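Local coordinates for putative uncharacterized protein PH0594 (Pyrococcus horikoshii, PDB 4HXF) that probably acts as a serine peptidase of the prolyl oligopeptidase family, an acylaminoacyl peptidase whose six subunits form a self-compartmentalizing assembly, at residues 407-412 and 453-458; 154-159 and 164-169; 12-17 and 394-399. All coordinates share one frame; numbering follows the deposited sequence.

Interaction 1 (407-412 and 453-458)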
loop_
_atom_site.group_PDB
_atom_site.type_symbol
_atom_site.label_atom_id
_atom_site.label_comp_id
_atom_site.label_asym_id
_atom_site.label_seq_id
_atom_site.Cartn_x
_atom_site.Cartn_y
_atom_site.Cartn_z
ATOM N N GLY A 407 -38.365 -2.653 -32.490
ATOM C CA GLY A 407 -39.250 -3.097 -33.566
ATOM C C GLY A 407 -40.117 -4.290 -33.134
ATOM O O GLY A 407 -40.686 -4.979 -33.998
ATOM N N TYR A 408 -40.276 -4.486 -31.825
ATOM C CA TYR A 408 -41.137 -5.578 -31.321
ATOM C C TYR A 408 -42.461 -5.092 -30.728
ATOM O O TYR A 408 -42.491 -4.088 -30.033
ATOM C CB TYR A 408 -40.464 -6.451 -30.244
ATOM C CG TYR A 408 -39.150 -7.126 -30.574
ATOM C CD1 TYR A 408 -37.944 -6.422 -30.657
ATOM C CD2 TYR A 408 -39.120 -8.486 -30.875
ATOM C CE1 TYR A 408 -36.752 -7.016 -31.027
ATOM C CE2 TYR A 408 -37.899 -9.083 -31.244
ATOM C CZ TYR A 408 -36.764 -8.385 -31.274
ATOM O OH TYR A 408 -35.587 -9.000 -31.608
ATOM N N TYR A 409 -43.525 -5.799 -31.057
ATOM C CA TYR A 409 -44.724 -5.738 -30.220
ATOM C C TYR A 409 -44.368 -6.281 -28.846
ATOM O O TYR A 409 -43.644 -7.265 -28.719
ATOM C CB TYR A 409 -45.860 -6.597 -30.768
ATOM C CG TYR A 409 -46.691 -5.930 -31.859
ATOM C CD1 TYR A 409 -46.375 -6.140 -33.198
ATOM C CD2 TYR A 409 -47.790 -5.133 -31.539
ATOM C CE1 TYR A 409 -47.191 -5.634 -34.211
ATOM C CE2 TYR A 409 -48.583 -4.596 -32.530
ATOM C CZ TYR A 409 -48.267 -4.857 -33.866
ATOM O OH TYR A 409 -49.152 -4.281 -34.803
ATOM N N ILE A 410 -44.971 -5.706 -27.834
ATOM C CA ILE A 410 -44.862 -6.161 -26.447
ATOM C C ILE A 410 -46.311 -6.433 -25.991
ATOM O O ILE A 410 -47.226 -5.597 -26.217
ATOM C CB ILE A 410 -44.306 -5.029 -25.559
ATOM C CG1 ILE A 410 -43.035 -4.392 -26.179
ATOM C CG2 ILE A 410 -44.087 -5.478 -24.129
ATOM C CD1 ILE A 410 -41.862 -5.380 -26.406
ATOM N N VAL A 411 -46.503 -7.619 -25.419
ATOM C CA VAL A 411 -47.846 -7.979 -24.937
ATOM C C VAL A 411 -47.734 -8.567 -23.553
ATOM O O VAL A 411 -46.861 -9.346 -23.249
ATOM C CB VAL A 411 -48.614 -8.894 -25.904
ATOM C CG1 VAL A 411 -48.006 -10.190 -26.152
ATOM C CG2 VAL A 411 -50.100 -9.104 -25.400
ATOM N N TYR A 412 -48.664 -8.217 -22.696
ATOM C CA TYR A 412 -48.615 -8.679 -21.302
ATOM C C TYR A 412 -50.021 -8.547 -20.616
ATOM O O TYR A 412 -50.808 -7.643 -20.964
ATOM C CB TYR A 412 -47.573 -7.894 -20.525
ATOM C CG TYR A 412 -47.680 -6.366 -20.440
ATOM C CD1 TYR A 412 -47.085 -5.530 -21.367
ATOM C CD2 TYR A 412 -48.397 -5.777 -19.443
ATOM C CE1 TYR A 412 -47.234 -4.179 -21.246
ATOM C CE2 TYR A 412 -48.473 -4.364 -19.308
ATOM C CZ TYR A 412 -47.836 -3.612 -20.241
ATOM O OH TYR A 412 -47.973 -2.237 -20.052
ATOM N N PRO A 453 -53.414 -7.142 -36.598
ATOM C CA PRO A 453 -52.988 -8.044 -37.678
ATOM C C PRO A 453 -51.587 -7.829 -38.161
ATOM O O PRO A 453 -51.052 -8.720 -38.795
ATOM C CB PRO A 453 -53.948 -7.747 -38.848
ATOM C CG PRO A 453 -54.876 -6.736 -38.366
ATOM C CD PRO A 453 -54.673 -6.438 -36.895
ATOM N N GLN A 454 -50.979 -6.697 -37.843
ATOM C CA GLN A 454 -49.546 -6.537 -38.182
ATOM C C GLN A 454 -48.574 -7.303 -37.240
ATOM O O GLN A 454 -47.373 -7.303 -37.476
ATOM C CB GLN A 454 -49.232 -5.070 -38.162
ATOM C CG GLN A 454 -49.874 -4.295 -39.286
ATOM C CD GLN A 454 -49.763 -2.813 -39.031
ATOM O OE1 GLN A 454 -50.559 -2.277 -38.230
ATOM N NE2 GLN A 454 -48.750 -2.171 -39.609
ATOM N N ALA A 455 -49.083 -7.926 -36.192
ATOM C CA ALA A 455 -48.348 -8.750 -35.260
ATOM C C ALA A 455 -48.130 -10.085 -35.986
ATOM O O ALA A 455 -49.067 -10.650 -36.525
ATOM C CB ALA A 455 -49.128 -8.912 -33.935
ATOM N N ASP A 456 -46.858 -10.486 -36.118
ATOM C CA ASP A 456 -46.473 -11.716 -36.822
ATOM C C ASP A 456 -46.640 -12.938 -35.945
ATOM O O ASP A 456 -45.803 -13.185 -35.050
ATOM C CB ASP A 456 -45.018 -11.624 -37.258
ATOM C CG ASP A 456 -44.607 -12.704 -38.227
ATOM O OD1 ASP A 456 -45.361 -13.668 -38.420
ATOM O OD2 ASP A 456 -43.576 -12.535 -38.891
ATOM N N ARG A 457 -47.729 -13.678 -36.189
ATOM C CA ARG A 457 -48.041 -14.873 -35.443
ATOM C C ARG A 457 -46.959 -15.914 -35.524
ATOM O O ARG A 457 -46.930 -16.790 -34.676
ATOM C CB ARG A 457 -49.359 -15.506 -35.967
ATOM C CG ARG A 457 -50.635 -14.732 -35.803
ATOM C CD ARG A 457 -51.776 -15.339 -36.651
ATOM N NE ARG A 457 -53.113 -14.901 -36.216
ATOM C CZ ARG A 457 -53.584 -13.662 -36.352
ATOM N NH1 ARG A 457 -54.812 -13.352 -35.902
ATOM N NH2 ARG A 457 -52.831 -12.723 -36.915
ATOM N N GLU A 458 -46.108 -15.877 -36.551
ATOM C CA GLU A 458 -45.045 -16.796 -36.710
ATOM C C GLU A 458 -43.763 -16.396 -35.958
ATOM O O GLU A 458 -42.794 -17.137 -35.947
ATOM C CB GLU A 458 -44.736 -17.025 -38.217
ATOM C CG GLU A 458 -45.902 -17.773 -38.885
ATOM C CD GLU A 458 -46.305 -19.111 -38.165
ATOM O OE1 GLU A 458 -45.401 -19.982 -37.759
ATOM O OE2 GLU A 458 -47.562 -19.265 -37.936
#
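Tyr409 meets Ala455 and Gln454 through the outer part of its phenol ring, a worked example of one large side chain bridging a strand and the turn after a helix. The tight part lies along the CD1–CE1 side of the ring. CE1 of Tyr409 comes 3.5 Å from CA of Ala455, and the Ala455 methyl stands over one face of the Tyr409 ring, offset toward its rim. This is a CH-pi contact, with CB of Ala455 4.0 Å from the ring centroid and 19° off the normal. The bond to CB of Tyr409 already points toward 453-458, and with CG anti to the carbonyl carbon (chi1 -83°) the ring turns a face to the alanine methyl. Both residues are buried, and Phe448 of helix 436-451 touches both of them.

Further out the packing gives way to a more open rim. OH of Tyr409 lies 3.5 Å from CB of Gln454, while the rest of that side chain extends beyond CG and crosses the tyrosine at about a right angle, its amide plane turned 80° from the ring. The polar ends part company here: the Tyr409 hydroxyl is hydrogen-bonded to Glu452, and OE1 of Gln454 accepts from Lys369. Gln454 is partly exposed, which makes this the looser, more solvent-facing side. Downstream, Asp456 OD1 accepts from Glu458 N at 3.0 Å, an Asx turn at the corner the chain makes at Arg457 and Glu458.

In the other segment, Gly407 closes helix 398-405 as the C-prime residue of a Schellman motif before the chain enters strand 409-413. The whole arrangement is that of a beta-alpha-beta crossover in an alpha/beta-hydrolase sheet: strand 409-413, helix 436-451 and the return to parallel strand 460-465.

Interaction 2 (154-159 and 164-169)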
loop_
_atom_site.group_PDB
_atom_site.type_symbol
_atom_site.label_atom_id
_atom_site.label_comp_id
_atom_site.label_asym_id
_atom_site.label_seq_id
_atom_site.Cartn_x
_atom_site.Cartn_y
_atom_site.Cartn_z
ATOM N N PHE A 154 -32.153 -4.674 18.512
ATOM C CA PHE A 154 -32.865 -3.447 18.674
ATOM C C PHE A 154 -32.050 -2.526 19.570
ATOM O O PHE A 154 -31.582 -2.988 20.653
ATOM C CB PHE A 154 -34.220 -3.639 19.346
ATOM C CG PHE A 154 -35.192 -4.488 18.533
ATOM C CD1 PHE A 154 -35.084 -5.879 18.517
ATOM C CD2 PHE A 154 -36.131 -3.887 17.777
ATOM C CE1 PHE A 154 -35.955 -6.626 17.755
ATOM C CE2 PHE A 154 -37.022 -4.661 17.015
ATOM C CZ PHE A 154 -36.885 -6.026 16.985
ATOM N N TRP A 155 -31.738 -1.323 19.059
ATOM C CA TRP A 155 -30.937 -0.384 19.817
ATOM C C TRP A 155 -31.673 0.915 19.958
ATOM O O TRP A 155 -32.093 1.500 18.953
ATOM C CB TRP A 155 -29.623 -0.070 19.093
ATOM C CG TRP A 155 -28.649 -1.218 18.845
ATOM C CD1 TRP A 155 -28.558 -2.406 19.458
ATOM C CD2 TRP A 155 -27.440 -1.163 17.997
ATOM N NE1 TRP A 155 -27.519 -3.159 18.939
ATOM C CE2 TRP A 155 -26.806 -2.466 18.100
ATOM C CE3 TRP A 155 -26.868 -0.205 17.153
ATOM C CZ2 TRP A 155 -25.636 -2.804 17.347
ATOM C CZ3 TRP A 155 -25.700 -0.554 16.413
ATOM C CH2 TRP A 155 -25.105 -1.822 16.520
ATOM N N VAL A 156 -31.746 1.462 21.139
ATOM C CA VAL A 156 -32.197 2.848 21.314
ATOM C C VAL A 156 -30.924 3.701 21.462
ATOM O O VAL A 156 -30.078 3.496 22.354
ATOM C CB VAL A 156 -33.028 3.005 22.536
ATOM C CG1 VAL A 156 -33.428 4.462 22.753
ATOM C CG2 VAL A 156 -34.276 2.027 22.469
ATOM N N ILE A 157 -30.797 4.664 20.568
ATOM C CA ILE A 157 -29.621 5.525 20.462
ATOM C C ILE A 157 -29.952 6.937 20.855
ATOM O O ILE A 157 -30.875 7.585 20.319
ATOM C CB ILE A 157 -29.043 5.514 19.032
ATOM C CG1 ILE A 157 -28.685 4.106 18.543
ATOM C CG2 ILE A 157 -27.758 6.403 18.883
ATOM C CD1 ILE A 157 -28.640 4.025 17.031
ATOM N N ASP A 158 -29.192 7.476 21.815
ATOM C CA ASP A 158 -29.235 8.879 22.164
ATOM C C ASP A 158 -28.355 9.642 21.171
ATOM O O ASP A 158 -27.140 9.423 21.151
ATOM C CB ASP A 158 -28.767 9.151 23.570
ATOM C CG ASP A 158 -28.645 10.602 23.848
ATOM O OD1 ASP A 158 -29.325 11.424 23.139
ATOM O OD2 ASP A 158 -27.928 11.017 24.815
ATOM N N THR A 159 -28.998 10.472 20.311
ATOM C CA THR A 159 -28.176 11.195 19.296
ATOM C C THR A 159 -27.367 12.376 19.919
ATOM O O THR A 159 -26.412 12.844 19.250
ATOM C CB THR A 159 -29.008 11.702 18.094
ATOM O OG1 THR A 159 -29.937 12.647 18.599
ATOM C CG2 THR A 159 -29.689 10.578 17.304
ATOM N N VAL A 164 -25.730 3.984 22.724
ATOM C CA VAL A 164 -26.820 3.014 22.745
ATOM C C VAL A 164 -27.179 3.021 24.253
ATOM O O VAL A 164 -26.332 2.656 25.154
ATOM C CB VAL A 164 -26.361 1.634 22.258
ATOM C CG1 VAL A 164 -27.472 0.598 22.667
ATOM C CG2 VAL A 164 -25.993 1.584 20.766
ATOM N N ILE A 165 -28.402 3.371 24.556
ATOM C CA ILE A 165 -28.910 3.472 25.915
ATOM C C ILE A 165 -29.781 2.261 26.324
ATOM O O ILE A 165 -29.975 2.024 27.522
ATOM C CB ILE A 165 -29.551 4.792 26.241
ATOM C CG1 ILE A 165 -30.796 4.995 25.484
ATOM C CG2 ILE A 165 -28.519 5.974 26.133
ATOM C CD1 ILE A 165 -31.455 6.348 25.805
ATOM N N GLU A 166 -30.301 1.518 25.353
ATOM C CA GLU A 166 -30.989 0.269 25.638
ATOM C C GLU A 166 -30.783 -0.583 24.449
ATOM O O GLU A 166 -30.713 -0.110 23.304
ATOM C CB GLU A 166 -32.497 0.520 25.683
ATOM C CG GLU A 166 -33.032 1.485 26.672
ATOM C CD GLU A 166 -33.339 0.872 28.014
ATOM O OE1 GLU A 166 -33.842 1.626 28.874
ATOM O OE2 GLU A 166 -33.024 -0.333 28.226
ATOM N N GLN A 167 -30.706 -1.879 24.702
ATOM C CA GLN A 167 -30.607 -2.808 23.610
ATOM C C GLN A 167 -31.241 -4.123 23.985
ATOM O O GLN A 167 -31.258 -4.514 25.197
ATOM C CB GLN A 167 -29.197 -3.061 23.235
ATOM C CG GLN A 167 -28.306 -3.680 24.241
ATOM C CD GLN A 167 -26.879 -3.471 23.786
ATOM O OE1 GLN A 167 -26.409 -4.161 22.845
ATOM N NE2 GLN A 167 -26.212 -2.444 24.359
ATOM N N PHE A 168 -31.745 -4.841 22.981
ATOM C CA PHE A 168 -32.283 -6.188 23.215
ATOM C C PHE A 168 -32.299 -6.928 21.887
ATOM O O PHE A 168 -32.149 -6.342 20.831
ATOM C CB PHE A 168 -33.671 -6.221 23.876
ATOM C CG PHE A 168 -34.768 -5.454 23.162
ATOM C CD1 PHE A 168 -34.918 -4.062 23.340
ATOM C CD2 PHE A 168 -35.683 -6.094 22.311
ATOM C CE1 PHE A 168 -35.878 -3.339 22.621
ATOM C CE2 PHE A 168 -36.636 -5.371 21.609
ATOM C CZ PHE A 168 -36.753 -4.053 21.796
ATOM N N GLU A 169 -32.486 -8.231 21.994
ATOM C CA GLU A 169 -32.540 -9.122 20.815
ATOM C C GLU A 169 -33.846 -9.901 20.760
ATOM O O GLU A 169 -34.530 -10.125 21.787
ATOM C CB GLU A 169 -31.332 -10.039 20.770
ATOM C CG GLU A 169 -31.429 -11.325 21.507
ATOM C CD GLU A 169 -30.159 -12.202 21.258
ATOM O OE1 GLU A 169 -30.302 -13.397 21.012
ATOM O OE2 GLU A 169 -29.064 -11.661 21.276
#
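A beta hairpin with a classic bulge, forming the last two strands of a four-stranded propeller blade, brings Phe154 opposite Phe168 and Val156 opposite both Ile165 and Glu166. The strands run antiparallel at 159°. Phe154 and Phe168 are a hydrogen-bonded pair, with Phe154 N 2.9 Å from Phe168 O and Phe168 N returning a bond to Phe154 O. At the bulge, Val156 N donates to Glu166 O, whereas Val156 O receives Ile165 N at 2.8 Å, so one residue on the first strand is answered by two on the second.

Phe154 and Phe168 share a face with Val156. Their rings are nearly parallel, at 5°, yet slid apart, and they barely overlap; CD1 of Phe154 lies 3.5 Å from CE2 of Phe168. What covers the Phe168 ring is instead CB of Phe154, 3.7 Å from the centroid in a CH-pi contact. Phe168 achieves this by placing CG between its backbone N and carbonyl carbon (chi1 56°), which folds the ring back over the neighbouring strand. An alanine in place of Phe168 would remove this ring, and CB of Phe154 and the Trp205 ring that stacks on Phe168 would probably be left facing a gap. Next along, Val156 CG1 touches CG1 of Ile165 at 3.8 Å. On the other face, CG2 of Val164 touches the rim of the Trp155 indole, 4.1 Å from its CE3, while CB of Gln167 lies near CD1 of the same ring.

The charged ends have partners outside the hairpin: buried Asp158 pairs with Arg116, and Glu166 with Lys345 of a second subunit. Strand 151-158 is bonded on its other side to strand 117-124. Trp155, Ile157 and Val164 pack on strand 97-102 of one neighbouring blade, Phe154, Val156 and Phe168 on strand 182-188 of the next.

Interaction 3 (12-17 and 394-399)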
loop_
_atom_site.group_PDB
_atom_site.type_symbol
_atom_site.label_atom_id
_atom_site.label_comp_id
_atom_site.label_asym_id
_atom_site.label_seq_id
_atom_site.Cartn_x
_atom_site.Cartn_y
_atom_site.Cartn_z
ATOM N N THR A 12 -28.761 3.844 -17.397
ATOM C CA THR A 12 -27.818 4.613 -16.607
ATOM C C THR A 12 -28.029 6.094 -16.688
ATOM O O THR A 12 -27.423 6.807 -15.954
ATOM C CB THR A 12 -26.352 4.287 -16.923
ATOM O OG1 THR A 12 -25.959 4.781 -18.199
ATOM C CG2 THR A 12 -26.062 2.724 -16.760
ATOM N N LYS A 13 -28.784 6.557 -17.669
ATOM C CA LYS A 13 -28.958 7.990 -17.943
ATOM C C LYS A 13 -30.110 8.496 -17.053
ATOM O O LYS A 13 -30.333 9.716 -16.999
ATOM C CB LYS A 13 -29.233 8.201 -19.424
ATOM C CG LYS A 13 -28.006 7.768 -20.242
ATOM C CD LYS A 13 -28.070 8.086 -21.737
ATOM N N PHE A 14 -30.899 7.632 -16.412
ATOM C CA PHE A 14 -32.039 8.111 -15.621
ATOM C C PHE A 14 -31.679 8.446 -14.182
ATOM O O PHE A 14 -30.850 7.793 -13.540
ATOM C CB PHE A 14 -33.237 7.141 -15.619
ATOM C CG PHE A 14 -33.599 6.633 -16.991
ATOM C CD1 PHE A 14 -34.062 5.358 -17.188
ATOM C CD2 PHE A 14 -33.567 7.471 -18.096
ATOM C CE1 PHE A 14 -34.398 4.854 -18.481
ATOM C CE2 PHE A 14 -33.873 6.956 -19.394
ATOM C CZ PHE A 14 -34.308 5.647 -19.568
ATOM N N ALA A 15 -32.434 9.374 -13.613
ATOM C CA ALA A 15 -32.351 9.664 -12.163
ATOM C C ALA A 15 -33.361 8.853 -11.489
ATOM O O ALA A 15 -34.521 8.891 -11.921
ATOM C CB ALA A 15 -32.603 11.198 -11.898
ATOM N N TYR A 16 -32.980 8.149 -10.380
ATOM C CA TYR A 16 -33.886 7.258 -9.716
ATOM C C TYR A 16 -34.159 7.856 -8.302
ATOM O O TYR A 16 -33.250 8.066 -7.510
ATOM C CB TYR A 16 -33.372 5.899 -9.596
ATOM C CG TYR A 16 -33.131 5.250 -10.902
ATOM C CD1 TYR A 16 -31.887 5.246 -11.511
ATOM C CD2 TYR A 16 -34.191 4.633 -11.589
ATOM C CE1 TYR A 16 -31.750 4.667 -12.757
ATOM C CE2 TYR A 16 -33.982 4.089 -12.852
ATOM C CZ TYR A 16 -32.785 4.105 -13.418
ATOM O OH TYR A 16 -32.623 3.509 -14.683
ATOM N N LEU A 17 -35.408 8.129 -8.043
ATOM C CA LEU A 17 -35.799 8.720 -6.778
ATOM C C LEU A 17 -36.451 7.690 -5.845
ATOM O O LEU A 17 -37.274 6.826 -6.276
ATOM C CB LEU A 17 -36.801 9.854 -6.939
ATOM C CG LEU A 17 -36.468 11.031 -7.859
ATOM C CD1 LEU A 17 -37.569 12.072 -7.781
ATOM C CD2 LEU A 17 -35.041 11.543 -7.574
ATOM N N TYR A 394 -48.975 -0.061 -14.978
ATOM C CA TYR A 394 -48.482 1.329 -15.194
ATOM C C TYR A 394 -47.234 1.747 -14.445
ATOM O O TYR A 394 -47.137 2.860 -13.927
ATOM C CB TYR A 394 -49.651 2.300 -15.012
ATOM C CG TYR A 394 -50.834 1.917 -15.854
ATOM C CD1 TYR A 394 -52.048 1.491 -15.237
ATOM C CD2 TYR A 394 -50.814 2.100 -17.186
ATOM C CE1 TYR A 394 -53.161 1.098 -16.006
ATOM C CE2 TYR A 394 -51.904 1.709 -17.964
ATOM C CZ TYR A 394 -53.082 1.296 -17.359
ATOM O OH TYR A 394 -54.098 0.964 -18.238
ATOM N N TYR A 395 -46.306 0.804 -14.335
ATOM C CA TYR A 395 -44.983 1.170 -13.876
ATOM C C TYR A 395 -43.988 1.091 -15.064
ATOM O O TYR A 395 -44.342 0.587 -16.131
ATOM C CB TYR A 395 -44.573 0.294 -12.713
ATOM C CG TYR A 395 -44.183 -1.154 -12.977
ATOM C CD1 TYR A 395 -45.121 -2.199 -12.790
ATOM C CD2 TYR A 395 -42.917 -1.524 -13.328
ATOM C CE1 TYR A 395 -44.762 -3.504 -12.952
ATOM C CE2 TYR A 395 -42.612 -2.818 -13.623
ATOM C CZ TYR A 395 -43.526 -3.804 -13.388
ATOM O OH TYR A 395 -43.135 -5.109 -13.592
ATOM N N PHE A 396 -42.763 1.613 -14.845
ATOM C CA PHE A 396 -41.840 1.812 -15.891
ATOM C C PHE A 396 -41.058 0.531 -16.058
ATOM O O PHE A 396 -40.321 0.146 -15.133
ATOM C CB PHE A 396 -40.922 2.994 -15.565
ATOM C CG PHE A 396 -39.896 3.251 -16.668
ATOM C CD1 PHE A 396 -40.253 3.967 -17.781
ATOM C CD2 PHE A 396 -38.589 2.791 -16.525
ATOM C CE1 PHE A 396 -39.312 4.237 -18.824
ATOM C CE2 PHE A 396 -37.691 2.973 -17.551
ATOM C CZ PHE A 396 -38.049 3.719 -18.654
ATOM N N LYS A 397 -41.237 -0.145 -17.193
ATOM C CA LYS A 397 -40.527 -1.460 -17.378
ATOM C C LYS A 397 -39.526 -1.352 -18.522
ATOM O O LYS A 397 -39.873 -1.241 -19.720
ATOM C CB LYS A 397 -41.458 -2.627 -17.630
ATOM C CG LYS A 397 -40.699 -3.970 -17.922
ATOM C CD LYS A 397 -40.150 -4.724 -16.758
ATOM C CE LYS A 397 -39.639 -6.160 -17.174
ATOM N NZ LYS A 397 -38.651 -6.718 -16.183
ATOM N N TYR A 398 -38.257 -1.215 -18.152
ATOM C CA TYR A 398 -37.191 -0.892 -19.106
ATOM C C TYR A 398 -37.144 -1.792 -20.326
ATOM O O TYR A 398 -37.108 -1.230 -21.477
ATOM C CB TYR A 398 -35.865 -1.017 -18.414
ATOM C CG TYR A 398 -34.665 -0.537 -19.205
ATOM C CD1 TYR A 398 -34.368 0.751 -19.313
ATOM C CD2 TYR A 398 -33.838 -1.475 -19.831
ATOM C CE1 TYR A 398 -33.258 1.206 -20.007
ATOM C CE2 TYR A 398 -32.761 -1.051 -20.521
ATOM C CZ TYR A 398 -32.445 0.278 -20.580
ATOM O OH TYR A 398 -31.303 0.706 -21.226
ATOM N N GLU A 399 -37.274 -3.115 -20.087
ATOM C CA GLU A 399 -37.124 -4.008 -21.195
ATOM C C GLU A 399 -38.238 -3.801 -22.208
ATOM O O GLU A 399 -38.058 -4.027 -23.409
ATOM C CB GLU A 399 -37.126 -5.453 -20.817
ATOM C CG GLU A 399 -35.978 -5.917 -19.994
ATOM C CD GLU A 399 -36.173 -5.706 -18.510
ATOM O OE1 GLU A 399 -36.945 -4.812 -18.087
ATOM O OE2 GLU A 399 -35.463 -6.438 -17.761
#
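The backbones stay well apart where Phe14 faces Tyr398, their CA atoms 10.9 Å from each other, so the contact is carried entirely by rings reaching across from the loop before strand 16-23 and from the start of helix 398-405. This illustrates how aromatic side chains can span a distance that main-chain bonding cannot.

Phe14 supplies a single corner of its ring. CE1 of Phe14 lies 3.8 Å from CZ of Phe396. The same CE1 of Phe14 is 4.1 Å from CE1 of Tyr398, so one carbon touches two rings that lie in directions roughly at right angles. The Phe14 and Phe396 planes stand at 88° with centroids 5.7 Å apart, an oblique meeting in which neither ring stacks on the other. Toward Tyr398 the approach differs, since CE1 of Phe14 comes in at the edge of the tyrosine ring, near its plane. Phe396 and Tyr398 both hold CG anti to the backbone N (chi1 180° and -172°), and in this way the two rings from one short segment are both brought to the same phenylalanine. A further ring, Phe343, meets Phe14 from within the same chain.

The Tyr398 hydroxyl is hydrogen-bonded to the backbone O of Asp7, tying the helix start to the N-terminal part of the chain, and Phe396 N donates to Glu317. Lys397, at the N-cap position, forms a salt bridge from NZ to OE1 of Glu399 at 3.2 Å, while the other carboxylate oxygen of Glu399 pairs with Arg592.

Taken together, the apolar cluster lies at the boundary where the N-terminal segment, just before the first strand of the propeller, packs against the alpha/beta-hydrolase domain, the two-domain architecture of the prolyl oligopeptidase family.

The three contacts sample both domains and their boundary. Along the chain, interaction 2 is nested within the loop that interaction 3 closes, and interaction 1 follows. Interactions 1 and 3 are neighbours, centres about 23 Å and nearest atoms about 5 Å apart, where helix 398-405 is followed by strand 409-413. Interaction 2 lies in a distant propeller blade, its centre about 57 Å from interaction 1 and about 38 Å from interaction 3, across the chain's centre from interaction 1. In the hexamer another copy comes close: Lys13 and Ala15 pack on Glu163 and Gly161 of a third subunit, beside its hairpin turn, so the domain boundary of one copy adjoins a propeller edge of another.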